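Local coordinates for ripening-associated protein (Musa acuminata, PDB 4PIT) that binds mannose-containing glycans as a jacalin-type banana lectin, holding dimannose in two sugar pockets, at residues Ile65-Gln68 with Glu69-Leu73. The protein carries 1 engineered substitution. Residues are numbered along the deposited sequence; the frame is centred on the assembly and turned at random.
Sequences IVLQ and EGEYL
The carboxylate of E71 is gripped at both oxygens: OE1 accepts the backbone N-H of Q68, while OE2 is hydrogen-bonded to T96 OG1 and Y101 OH. The Q68 N to E71 OE1 bond is short, 2.8 Å, and nearly straight at 175°, and it uses the lone pair of OE1 that faces away from OE2. With CG anti to the backbone N of E71 (chi1 -170°) and the chain fully extended beyond it, the side chain reaches back across the mouth of the turn. Three hydrogen bonds thus restrain the rotation of this buried group and would probably favour its charged form.

The backbone closes the same loop in the other direction. E71 N donates to Q68 O at 3.0 Å, approaching from well above the carbonyl plane, and completes a type II beta turn from Q68 to E71, with G70 at its third position adopting a positive phi of 78°. Two complementary bonds, one through a side chain, thus tie the first and last residues of one tight reversal.

L67 packs against the aliphatic part of this bridge, crossing E71 at about a right angle with CD2 4.0 Å from E71 CG. Its CD2 also lies 4.4 Å from CD2 of L73, which in turn meets I65 CG2 loosely.

The turn links strand 61-66 to strand 73-83, passing between two of the three four-stranded antiparallel sheets of the beta-prism fold of jacalin-like lectins; on either side of it, I65 and L73 rest on F94 of strand 86-96, and L73 also meets I121 and F124 of strand 118-128.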
ATOM      1  N   ILE B  65       0.664 -12.813 -16.762  1.00 11.33           N
ATOM      2  CA  ILE B  65       0.644 -13.452 -15.465  1.00 10.06           C
ATOM      3  C   ILE B  65      -0.584 -14.329 -15.474  1.00 12.90           C
ATOM      4  O   ILE B  65      -1.696 -13.799 -15.408  1.00 13.19           O
ATOM      5  CB  ILE B  65       0.620 -12.442 -14.287  1.00 11.99           C
ATOM      6  CG1 ILE B  65       1.825 -11.481 -14.367  1.00 12.25           C
ATOM      7  CG2 ILE B  65       0.560 -13.197 -12.927  1.00 14.86           C
ATOM      8  CD1 ILE B  65       1.756 -10.331 -13.309  1.00 15.52           C
ATOM      9  N   VAL B  66      -0.419 -15.650 -15.645  1.00 11.93           N
ATOM     10  CA  VAL B  66      -1.554 -16.568 -15.699  1.00 11.62           C
ATOM     11  C   VAL B  66      -1.572 -17.325 -14.396  1.00 15.49           C
ATOM     12  O   VAL B  66      -0.637 -18.097 -14.117  1.00 16.91           O
ATOM     13  CB  VAL B  66      -1.476 -17.526 -16.927  1.00 14.63           C
ATOM     14  CG1 VAL B  66      -2.733 -18.395 -17.048  1.00 15.32           C
ATOM     15  CG2 VAL B  66      -1.243 -16.767 -18.224  1.00 15.12           C
ATOM     16  N   LEU B  67      -2.595 -17.095 -13.575  1.00 12.16           N
ATOM     17  CA  LEU B  67      -2.654 -17.738 -12.262  1.00 12.99           C
ATOM     18  C   LEU B  67      -2.962 -19.227 -12.340  1.00 19.47           C
ATOM     19  O   LEU B  67      -3.964 -19.631 -12.927  1.00 19.52           O
ATOM     20  CB  LEU B  67      -3.673 -17.037 -11.354  1.00 12.94           C
ATOM     21  CG  LEU B  67      -3.398 -15.542 -11.129  1.00 14.64           C
ATOM     22  CD1 LEU B  67      -4.557 -14.904 -10.322  1.00 13.73           C
ATOM     23  CD2 LEU B  67      -2.056 -15.331 -10.422  1.00 13.31           C
ATOM     24  N   GLN B  68      -2.108 -20.027 -11.699  1.00 18.00           N
ATOM     25  CA  GLN B  68      -2.325 -21.477 -11.611  1.00 20.48           C
ATOM     26  C   GLN B  68      -3.377 -21.765 -10.516  1.00 26.89           C
ATOM     27  O   GLN B  68      -3.745 -20.864  -9.742  1.00 22.39           O
ATOM     28  CB  GLN B  68      -0.996 -22.185 -11.313  1.00 21.66           C
ATOM     29  CG  GLN B  68       0.058 -21.930 -12.393  1.00 34.68           C
ATOM     30  CD  GLN B  68       1.471 -22.056 -11.881  1.00 53.59           C
ATOM     31  OE1 GLN B  68       2.179 -21.057 -11.673  1.00 52.72           O
ATOM     32  NE2 GLN B  68       1.919 -23.286 -11.688  1.00 34.10           N
ATOM     33  N   GLU B  69      -3.874 -23.015 -10.435  1.00 27.04           N
ATOM     34  CA  GLU B  69      -4.818 -23.341  -9.359  1.00 27.90           C
ATOM     35  C   GLU B  69      -4.074 -23.155  -8.040  1.00 28.70           C
ATOM     36  O   GLU B  69      -2.904 -23.532  -7.934  1.00 27.96           O
ATOM     37  CB  GLU B  69      -5.385 -24.777  -9.510  1.00 29.66           C
ATOM     38  CG  GLU B  69      -6.570 -25.088  -8.600  1.00 39.35           C
ATOM     39  CD  GLU B  69      -7.823 -24.242  -8.753  1.00 60.79           C
ATOM     40  OE1 GLU B  69      -8.186 -23.903  -9.903  1.00 56.28           O
ATOM     41  OE2 GLU B  69      -8.459 -23.941  -7.716  1.00 52.10           O
ATOM     42  N   GLY B  70      -4.713 -22.461  -7.109  1.00 25.28           N
ATOM     43  CA  GLY B  70      -4.133 -22.165  -5.803  1.00 24.32           C
ATOM     44  C   GLY B  70      -3.125 -21.026  -5.791  1.00 25.31           C
ATOM     45  O   GLY B  70      -2.432 -20.826  -4.792  1.00 24.33           O
ATOM     46  N   GLU B  71      -3.019 -20.283  -6.908  1.00 19.43           N
ATOM     47  CA  GLU B  71      -2.097 -19.155  -6.996  1.00 16.84           C
ATOM     48  C   GLU B  71      -2.897 -17.873  -6.944  1.00 17.28           C
ATOM     49  O   GLU B  71      -3.918 -17.756  -7.627  1.00 15.77           O
ATOM     50  CB  GLU B  71      -1.286 -19.228  -8.287  1.00 17.71           C
ATOM     51  CG  GLU B  71      -0.131 -18.233  -8.355  1.00 17.95           C
ATOM     52  CD  GLU B  71       0.693 -18.277  -9.628  1.00 18.25           C
ATOM     53  OE1 GLU B  71       0.264 -18.941 -10.602  1.00 16.92           O
ATOM     54  OE2 GLU B  71       1.763 -17.627  -9.658  1.00 16.53           O
ATOM     55  N   TYR B  72      -2.428 -16.924  -6.139  1.00 14.14           N
ATOM     56  CA  TYR B  72      -3.125 -15.647  -6.003  1.00 14.87           C
ATOM     57  C   TYR B  72      -2.147 -14.514  -5.905  1.00 15.74           C
ATOM     58  O   TYR B  72      -0.986 -14.718  -5.541  1.00 14.21           O
ATOM     59  CB  TYR B  72      -4.056 -15.647  -4.778  1.00 19.80           C
ATOM     60  CG  TYR B  72      -3.475 -16.346  -3.576  1.00 24.67           C
ATOM     61  CD1 TYR B  72      -2.672 -15.666  -2.673  1.00 27.42           C
ATOM     62  CD2 TYR B  72      -3.742 -17.690  -3.331  1.00 26.41           C
ATOM     63  CE1 TYR B  72      -2.089 -16.320  -1.586  1.00 31.21           C
ATOM     64  CE2 TYR B  72      -3.172 -18.354  -2.246  1.00 28.48           C
ATOM     65  CZ  TYR B  72      -2.361 -17.659  -1.365  1.00 38.25           C
ATOM     66  OH  TYR B  72      -1.810 -18.300  -0.277  1.00 41.88           O
ATOM     67  N   LEU B  73      -2.626 -13.289  -6.227  1.00 11.39           N
ATOM     68  CA  LEU B  73      -1.790 -12.093  -6.190  1.00  9.82           C
ATOM     69  C   LEU B  73      -1.638 -11.584  -4.777  1.00 12.77           C
ATOM     70  O   LEU B  73      -2.633 -11.300  -4.113  1.00 13.08           O
ATOM     71  CB  LEU B  73      -2.396 -10.984  -7.086  1.00  9.42           C
ATOM     72  CG  LEU B  73      -2.427 -11.341  -8.585  1.00 13.14           C
ATOM     73  CD1 LEU B  73      -3.451 -10.476  -9.328  1.00 14.19           C
ATOM     74  CD2 LEU B  73      -1.001 -11.230  -9.215  1.00 13.47           C
TER